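Local atomic coordinates of glycoside hydrolase family 81 (Clostridium thermocellum, PDB entry 6FOP), a protein that probably hydrolyses beta-1,3-glucans such as laminarin, as a family 81 glycoside hydrolase of the Clostridium thermocellum cellulosome. Residues Ile79-Ala84 and Gly558-Glu563; His549-Ser553 and Lys573-Asn577; Asn577-Ile581 and Ile617-Tyr621. All coordinates share one frame; numbering follows the deposited sequence. Where two conformers were deposited one is given.

Contact 1: Ile79-Ala84 and Gly558-Glu563; sequences IAYFGA and GKYCHE. With NI (nickel (II) ion), chain B.
F82 and K559 lie side by side on one face of a two-strand antiparallel pairing, formed by strands 80-82 and 559-561, whose axes come within 4.7 Å. The lysine chain shows why this residue type suits a partly exposed place. Its CB sits 3.3 Å from Y81 O and also touches CD1 of the F82 ring. Because chi1 is 71°, CG stands between the backbone N and the carbonyl carbon, and the extended chain runs along the phenylalanine, with CD 3.9 Å from F82 CE1. Only beyond this apolar stem does the charge appear: NZ hydrogen-bonds a bound methylpentanediol, probably from the crystallisation liquor, has a long, weak ion pair with D487, and the lysine makes a cation-pi contact with W556. A80 meets C561 on this same face, CB against CB, as a non-hydrogen-bonded pair.

On the other face, Y81 CB rests over the ring of Y560, 4.0 Å from its centroid, while Y560 OH passes 3.5 Å from Y81 CD2 and is hydrogen-bonded to S544 N. The backbones are joined through Y81 and Y560, whose N and O atoms exchange two hydrogen bonds. H562 N donates to I79 O (2.9 Å) and G83 N to G558 O (2.8 Å), the latter from above the carbonyl plane. Segment 558-563 runs on into H562, a ligand of the nickel. Strand 80-82 thereby forms the edge of a four-stranded antiparallel sheet completed by 554-556 and 490-491, and the pairing joins a distant N-terminal part of the chain to the C-terminal domain.

Contact 2: His549-Ser553 and Lys573-Asn577; sequences HNYAS and KHGIN. With NI (nickel (II) ion), chain B.
Y551, with chi1 at 162°, swings its ring in beside H574, whose own chi1 of -81° carries the imidazole past the tyrosine in the opposite sense. They meet at a four-ligand nickel site of two histidines and two glutamates, to which H574 contributes NE2, 2.1 Å from the metal; H562, E601 and E605 are the others. Y551 CD2 lies over the centre of the imidazole face, 3.6 Å from H574 NE2, although the two ring planes are inclined by 43°. OD1 of N598 accepts a hydrogen bond from H574 ND1, which with the metal bond fixes the ring's rotation.

Tyrosine suits this buried place because its hydroxyl can both give and take. Y551 OH donates to K573 O at 2.6 Å, a short bond lying in the carbonyl plane, with the oxygen at the edge of the tyrosine ring. It accepts from N577 ND2 (2.9 Å), with the hydroxyl lying near the plane of that amide. An asparagine serves well here, since OD1 remains to bind S494 OG, while ND2 also hydrogen-bonds A492 O. N577 ND2 lies 3.3 Å from S553 O as well, a weak, bent bond.

Contact 3: Asn577-Ile581 and Ile617-Tyr621; sequences NFLPI and IQYMY
F578 lies almost flat against Y621, and this offset stack dominates the meeting of loop 577-581 with helix 615-622. The ring centroids are 3.6 Å apart and the planes only 8° from parallel. The packing is tight: F578 CE1 comes to 3.2 Å from Y621 CE1, and F578 CZ lies over the centre of the tyrosine ring. Y621 reaches this position because CG is turned anti to its backbone N (chi1 -179°), setting the ring out beside the helix. Flat, apolar faces are well suited to such a buried seam, and N598 of helix 592-606 touches both residues.

The edge of the F578 ring is used as well. Q618 OE1 lies in the ring plane, 3.7 Å from F578 CE2, where the slightly positive C-H rim can face a carbonyl oxygen; the amide's NE2 is engaged by a weak bond to S571 O. Near that rim too, I617 CG2 packs 4.1 Å from F578 CD2.

I581 and I617 carry most of the remaining packing. The peptide bond before P580 is cis; I581 faces the helix, while P580 points away from it and touches helix 494-511. I581 CD1 approaches I617 CG2, and it lies about 3.5 Å from M620 CB, though both I581 and M620 have alternate positions and these contacts are doubtful in detail. I617 also reaches back along the loop, its CD1 4.1 Å from L579 CB. Branched isoleucines and the flexible methionine fill this apolar part of the joint; no hydrogen bond crosses it. Packing of this kind joins a loop to a helix within the C-terminal domain, whose six-hairpin clan is consistent with an (alpha/alpha)6 barrel.

How the contacts relate
Contact 1 is the most exposed of the three, with exposed residues at its margins, whereas every residue touching in contact 3 is buried; contact 2 is likewise largely buried. Their chemistry follows: backbone bonds of a sheet in the first, side-chain hydrogen bonds to backbone and between side chains in the second, mainly apolar and aromatic packing in the third. Contacts 1 and 2 meet at the nickel, each supplying one histidine, and are linked by S553 OG and E563 O, 2.7 Å apart. Contacts 2 and 3 share N577, with Q618 packing against H574, while contacts 1 and 3 do not touch, their nearest atoms about 7 Å apart.

Contact 1: Ile79-Ala84 and Gly558-Glu563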
# COMPACT_ATOMS: atom_id res chain seq x y z
N ILE A 79 -13.58 13.96 -13.80
CA ILE A 79 -13.56 13.38 -12.46
C ILE A 79 -12.71 12.12 -12.37
O ILE A 79 -12.36 11.71 -11.27
CB ILE A 79 -15.00 13.09 -11.96
CG1 ILE A 79 -15.05 13.10 -10.41
CG2 ILE A 79 -15.56 11.81 -12.56
CD1 ILE A 79 -16.43 13.16 -9.80
N ALA A 80 -12.39 11.51 -13.50
CA ALA A 80 -11.65 10.24 -13.50
C ALA A 80 -10.81 10.13 -14.76
O ALA A 80 -11.15 10.68 -15.82
CB ALA A 80 -12.62 9.08 -13.44
N TYR A 81 -9.71 9.40 -14.65
CA TYR A 81 -8.89 9.07 -15.80
C TYR A 81 -8.72 7.57 -15.81
O TYR A 81 -8.48 6.97 -14.78
CB TYR A 81 -7.56 9.78 -15.71
CG TYR A 81 -6.81 9.81 -17.03
CD1 TYR A 81 -7.30 10.54 -18.11
CD2 TYR A 81 -5.63 9.10 -17.22
CE1 TYR A 81 -6.63 10.58 -19.32
CE2 TYR A 81 -4.94 9.15 -18.42
CZ TYR A 81 -5.46 9.88 -19.48
OH TYR A 81 -4.79 9.92 -20.69
N PHE A 82 -8.85 6.99 -17.01
CA PHE A 82 -9.00 5.54 -17.18
C PHE A 82 -7.86 4.88 -17.93
O PHE A 82 -7.33 5.42 -18.91
CB PHE A 82 -10.30 5.25 -17.93
CG PHE A 82 -11.53 5.79 -17.27
CD1 PHE A 82 -12.18 5.09 -16.26
CD2 PHE A 82 -12.10 6.98 -17.71
CE1 PHE A 82 -13.33 5.60 -15.66
CE2 PHE A 82 -13.24 7.49 -17.12
CZ PHE A 82 -13.86 6.79 -16.10
N GLY A 83 -7.46 3.71 -17.43
CA GLY A 83 -6.58 2.78 -18.13
C GLY A 83 -7.17 1.39 -18.03
O GLY A 83 -6.58 0.49 -17.41
N ALA A 84 -8.34 1.22 -18.62
CA ALA A 84 -9.10 -0.02 -18.48
C ALA A 84 -8.44 -1.16 -19.24
O ALA A 84 -7.88 -0.99 -20.34
CB ALA A 84 -10.51 0.14 -19.02
N GLY A 558 -7.10 0.19 -12.67
CA GLY A 558 -7.57 0.60 -14.00
C GLY A 558 -8.10 2.01 -14.11
O GLY A 558 -8.50 2.39 -15.20
N LYS A 559 -8.06 2.82 -13.04
CA LYS A 559 -8.44 4.24 -13.11
C LYS A 559 -7.93 4.94 -11.88
O LYS A 559 -7.51 4.30 -10.91
CB LYS A 559 -9.95 4.41 -13.23
CG LYS A 559 -10.75 4.08 -11.97
CD LYS A 559 -12.20 4.43 -12.16
CE LYS A 559 -13.03 4.09 -10.93
NZ LYS A 559 -14.47 4.40 -11.17
N TYR A 560 -8.00 6.26 -11.89
CA TYR A 560 -7.94 7.03 -10.65
C TYR A 560 -8.99 8.09 -10.75
O TYR A 560 -9.39 8.48 -11.85
CB TYR A 560 -6.57 7.62 -10.35
CG TYR A 560 -5.93 8.44 -11.44
CD1 TYR A 560 -6.22 9.80 -11.56
CD2 TYR A 560 -5.07 7.85 -12.36
CE1 TYR A 560 -5.64 10.56 -12.58
CE2 TYR A 560 -4.46 8.58 -13.36
CZ TYR A 560 -4.75 9.93 -13.49
OH TYR A 560 -4.14 10.66 -14.50
N CYS A 561 -9.48 8.55 -9.61
CA CYS A 561 -10.61 9.46 -9.65
C CYS A 561 -10.74 10.29 -8.39
O CYS A 561 -10.06 10.07 -7.40
CB CYS A 561 -11.90 8.69 -9.88
SG CYS A 561 -12.28 7.55 -8.55
N HIS A 562 -11.61 11.29 -8.49
CA HIS A 562 -11.91 12.25 -7.44
C HIS A 562 -13.31 11.94 -6.87
O HIS A 562 -14.18 12.81 -6.78
CB HIS A 562 -11.81 13.63 -8.05
CG HIS A 562 -11.82 14.78 -7.09
ND1 HIS A 562 -12.98 15.36 -6.62
CD2 HIS A 562 -10.81 15.53 -6.61
CE1 HIS A 562 -12.68 16.40 -5.87
NE2 HIS A 562 -11.37 16.55 -5.87
N GLU A 563 -13.48 10.68 -6.49
CA GLU A 563 -14.72 10.14 -5.92
C GLU A 563 -14.41 9.41 -4.63
O GLU A 563 -13.28 8.96 -4.42
CB GLU A 563 -15.41 9.19 -6.92
CG GLU A 563 -15.79 9.84 -8.22
CD GLU A 563 -16.48 8.90 -9.19
OE1 GLU A 563 -15.99 7.78 -9.40
OE2 GLU A 563 -17.51 9.30 -9.76
NI NI B . -10.52 18.33 -5.22

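Contact 2: His549-Ser553 and Lys573-Asn577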
# COMPACT_ATOMS: atom_id res chain seq x y z
N HIS A 549 -8.37 17.77 -11.67
CA HIS A 549 -8.06 17.97 -10.26
C HIS A 549 -6.56 17.83 -10.03
O HIS A 549 -5.88 17.15 -10.81
CB HIS A 549 -8.83 16.94 -9.40
CG HIS A 549 -10.29 16.86 -9.72
ND1 HIS A 549 -11.22 17.69 -9.12
CD2 HIS A 549 -10.97 16.15 -10.65
CE1 HIS A 549 -12.41 17.46 -9.63
NE2 HIS A 549 -12.29 16.53 -10.57
N ASN A 550 -6.09 18.36 -8.90
CA ASN A 550 -4.72 18.24 -8.43
C ASN A 550 -4.51 17.12 -7.40
O ASN A 550 -3.45 17.01 -6.80
CB ASN A 550 -4.19 19.59 -7.91
CG ASN A 550 -4.86 20.05 -6.62
OD1 ASN A 550 -5.44 19.28 -5.86
ND2 ASN A 550 -4.85 21.37 -6.42
N TYR A 551 -5.53 16.29 -7.25
CA TYR A 551 -5.65 15.29 -6.20
C TYR A 551 -6.54 14.18 -6.73
O TYR A 551 -7.54 14.47 -7.38
CB TYR A 551 -6.31 15.95 -4.98
CG TYR A 551 -6.90 15.00 -3.95
CD1 TYR A 551 -6.08 14.07 -3.27
CD2 TYR A 551 -8.25 15.00 -3.67
CE1 TYR A 551 -6.60 13.21 -2.33
CE2 TYR A 551 -8.78 14.14 -2.73
CZ TYR A 551 -7.95 13.26 -2.04
OH TYR A 551 -8.47 12.44 -1.09
N ALA A 552 -6.15 12.94 -6.44
CA ALA A 552 -7.01 11.77 -6.66
C ALA A 552 -7.33 11.18 -5.30
O ALA A 552 -6.41 10.86 -4.53
CB ALA A 552 -6.33 10.73 -7.54
N SER A 553 -8.61 10.99 -5.01
CA SER A 553 -9.04 10.38 -3.75
C SER A 553 -9.04 8.86 -3.76
O SER A 553 -8.91 8.26 -2.69
CB SER A 553 -10.41 10.93 -3.34
OG SER A 553 -11.33 10.86 -4.40
N LYS A 573 -14.01 14.45 0.47
CA LYS A 573 -13.22 13.77 -0.54
C LYS A 573 -11.73 14.02 -0.35
O LYS A 573 -10.92 13.10 -0.48
CB LYS A 573 -13.65 14.18 -1.95
CG LYS A 573 -15.06 13.74 -2.31
CD LYS A 573 -15.41 14.07 -3.75
CE LYS A 573 -16.88 13.77 -4.01
NZ LYS A 573 -17.26 13.96 -5.43
N HIS A 574 -11.35 15.26 -0.04
CA HIS A 574 -9.95 15.60 0.25
C HIS A 574 -9.48 15.01 1.60
O HIS A 574 -8.38 14.46 1.71
CB HIS A 574 -9.78 17.12 0.22
CG HIS A 574 -9.65 17.67 -1.17
ND1 HIS A 574 -8.52 18.29 -1.61
CD2 HIS A 574 -10.48 17.61 -2.22
CE1 HIS A 574 -8.66 18.63 -2.87
NE2 HIS A 574 -9.85 18.23 -3.27
N GLY A 575 -10.36 15.09 2.62
CA GLY A 575 -9.98 14.73 3.98
C GLY A 575 -9.70 13.25 4.19
O GLY A 575 -8.97 12.90 5.14
N ILE A 576 -10.28 12.36 3.37
CA ILE A 576 -10.02 10.94 3.57
C ILE A 576 -8.57 10.56 3.32
O ILE A 576 -8.19 9.46 3.69
CB ILE A 576 -10.93 10.00 2.73
CG1 ILE A 576 -10.73 10.18 1.21
CG2 ILE A 576 -12.41 10.15 3.13
CD1 ILE A 576 -10.81 8.88 0.45
N ASN A 577 -7.77 11.42 2.67
CA ASN A 577 -6.35 11.16 2.52
C ASN A 577 -5.47 11.94 3.47
O ASN A 577 -4.26 11.97 3.34
CB ASN A 577 -5.92 11.29 1.04
CG ASN A 577 -6.12 9.99 0.33
OD1 ASN A 577 -5.34 9.05 0.54
ND2 ASN A 577 -7.22 9.86 -0.42
NI NI B . -10.52 18.33 -5.22

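Contact 3: Asn577-Ile581 and Ile617-Tyr621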
# COMPACT_ATOMS: atom_id res chain seq x y z
N ASN A 577 -7.77 11.42 2.67
CA ASN A 577 -6.35 11.16 2.52
C ASN A 577 -5.47 11.94 3.47
O ASN A 577 -4.26 11.97 3.34
CB ASN A 577 -5.92 11.29 1.04
CG ASN A 577 -6.12 9.99 0.33
OD1 ASN A 577 -5.34 9.05 0.54
ND2 ASN A 577 -7.22 9.86 -0.42
N PHE A 578 -6.12 12.60 4.43
CA PHE A 578 -5.41 13.20 5.55
C PHE A 578 -5.60 12.41 6.84
O PHE A 578 -4.63 12.17 7.57
CB PHE A 578 -5.86 14.66 5.80
CG PHE A 578 -5.91 15.55 4.57
CD1 PHE A 578 -5.12 15.34 3.45
CD2 PHE A 578 -6.76 16.64 4.55
CE1 PHE A 578 -5.21 16.16 2.35
CE2 PHE A 578 -6.87 17.46 3.44
CZ PHE A 578 -6.08 17.23 2.33
N LEU A 579 -6.84 12.03 7.14
CA LEU A 579 -7.13 11.45 8.45
C LEU A 579 -6.74 9.96 8.50
O LEU A 579 -6.83 9.24 7.47
CB LEU A 579 -8.58 11.71 8.84
CG LEU A 579 -9.66 10.85 8.21
CD1 LEU A 579 -9.82 9.50 8.94
CD2 LEU A 579 -10.98 11.61 8.24
N PRO A 580 -6.34 9.45 9.66
CA PRO A 580 -6.15 10.20 10.89
C PRO A 580 -4.85 11.00 10.84
O PRO A 580 -3.82 10.51 10.41
CB PRO A 580 -6.07 9.12 11.95
CG PRO A 580 -5.45 7.96 11.22
CD PRO A 580 -5.97 8.03 9.81
N ILE A 581 -4.91 12.23 11.34
CA ILE A 581 -3.72 13.05 11.44
C ILE A 581 -3.01 12.71 12.75
O ILE A 581 -3.56 12.93 13.82
CB ILE A 581 -4.06 14.56 11.28
CG1 ILE A 581 -4.71 14.81 9.90
CG2 ILE A 581 -2.80 15.40 11.39
CD1 ILE A 581 -5.16 16.24 9.66
N ILE A 617 -10.32 18.62 10.40
CA ILE A 617 -9.35 17.91 9.55
C ILE A 617 -8.72 18.92 8.58
O ILE A 617 -7.50 18.92 8.38
CB ILE A 617 -10.05 16.80 8.77
CG1 ILE A 617 -10.73 15.78 9.67
CG2 ILE A 617 -9.08 16.11 7.83
CD1 ILE A 617 -9.85 15.13 10.67
N GLN A 618 -9.56 19.78 7.97
CA GLN A 618 -9.03 20.72 6.96
C GLN A 618 -8.14 21.78 7.56
O GLN A 618 -7.15 22.19 6.94
CB GLN A 618 -10.16 21.38 6.18
CG GLN A 618 -10.92 20.42 5.29
CD GLN A 618 -10.08 19.87 4.17
OE1 GLN A 618 -9.03 20.42 3.85
NE2 GLN A 618 -10.57 18.82 3.52
N TYR A 619 -8.47 22.24 8.77
CA TYR A 619 -7.60 23.26 9.38
C TYR A 619 -6.30 22.66 9.93
O TYR A 619 -5.26 23.34 9.89
CB TYR A 619 -8.33 24.06 10.45
CG TYR A 619 -9.54 24.84 9.96
CD1 TYR A 619 -9.66 25.27 8.64
CD2 TYR A 619 -10.56 25.16 10.84
CE1 TYR A 619 -10.74 26.01 8.21
CE2 TYR A 619 -11.66 25.88 10.41
CZ TYR A 619 -11.77 26.28 9.09
OH TYR A 619 -12.85 27.01 8.67
N MET A 620 -6.31 21.40 10.37
CA MET A 620 -5.05 20.71 10.69
C MET A 620 -4.16 20.59 9.46
O MET A 620 -2.94 20.81 9.54
CB MET A 620 -5.31 19.35 11.27
CG MET A 620 -5.87 19.40 12.69
SD MET A 620 -5.92 17.72 13.37
CE MET A 620 -7.31 17.01 12.52
N TYR A 621 -4.78 20.31 8.30
CA TYR A 621 -4.05 20.22 7.04
C TYR A 621 -3.50 21.59 6.62
O TYR A 621 -2.31 21.74 6.31
CB TYR A 621 -5.00 19.69 5.98
CG TYR A 621 -4.39 19.53 4.62
CD1 TYR A 621 -3.49 18.48 4.37
CD2 TYR A 621 -4.74 20.36 3.56
CE1 TYR A 621 -2.92 18.32 3.12
CE2 TYR A 621 -4.19 20.18 2.30
CZ TYR A 621 -3.28 19.16 2.08
OH TYR A 621 -2.75 18.98 0.81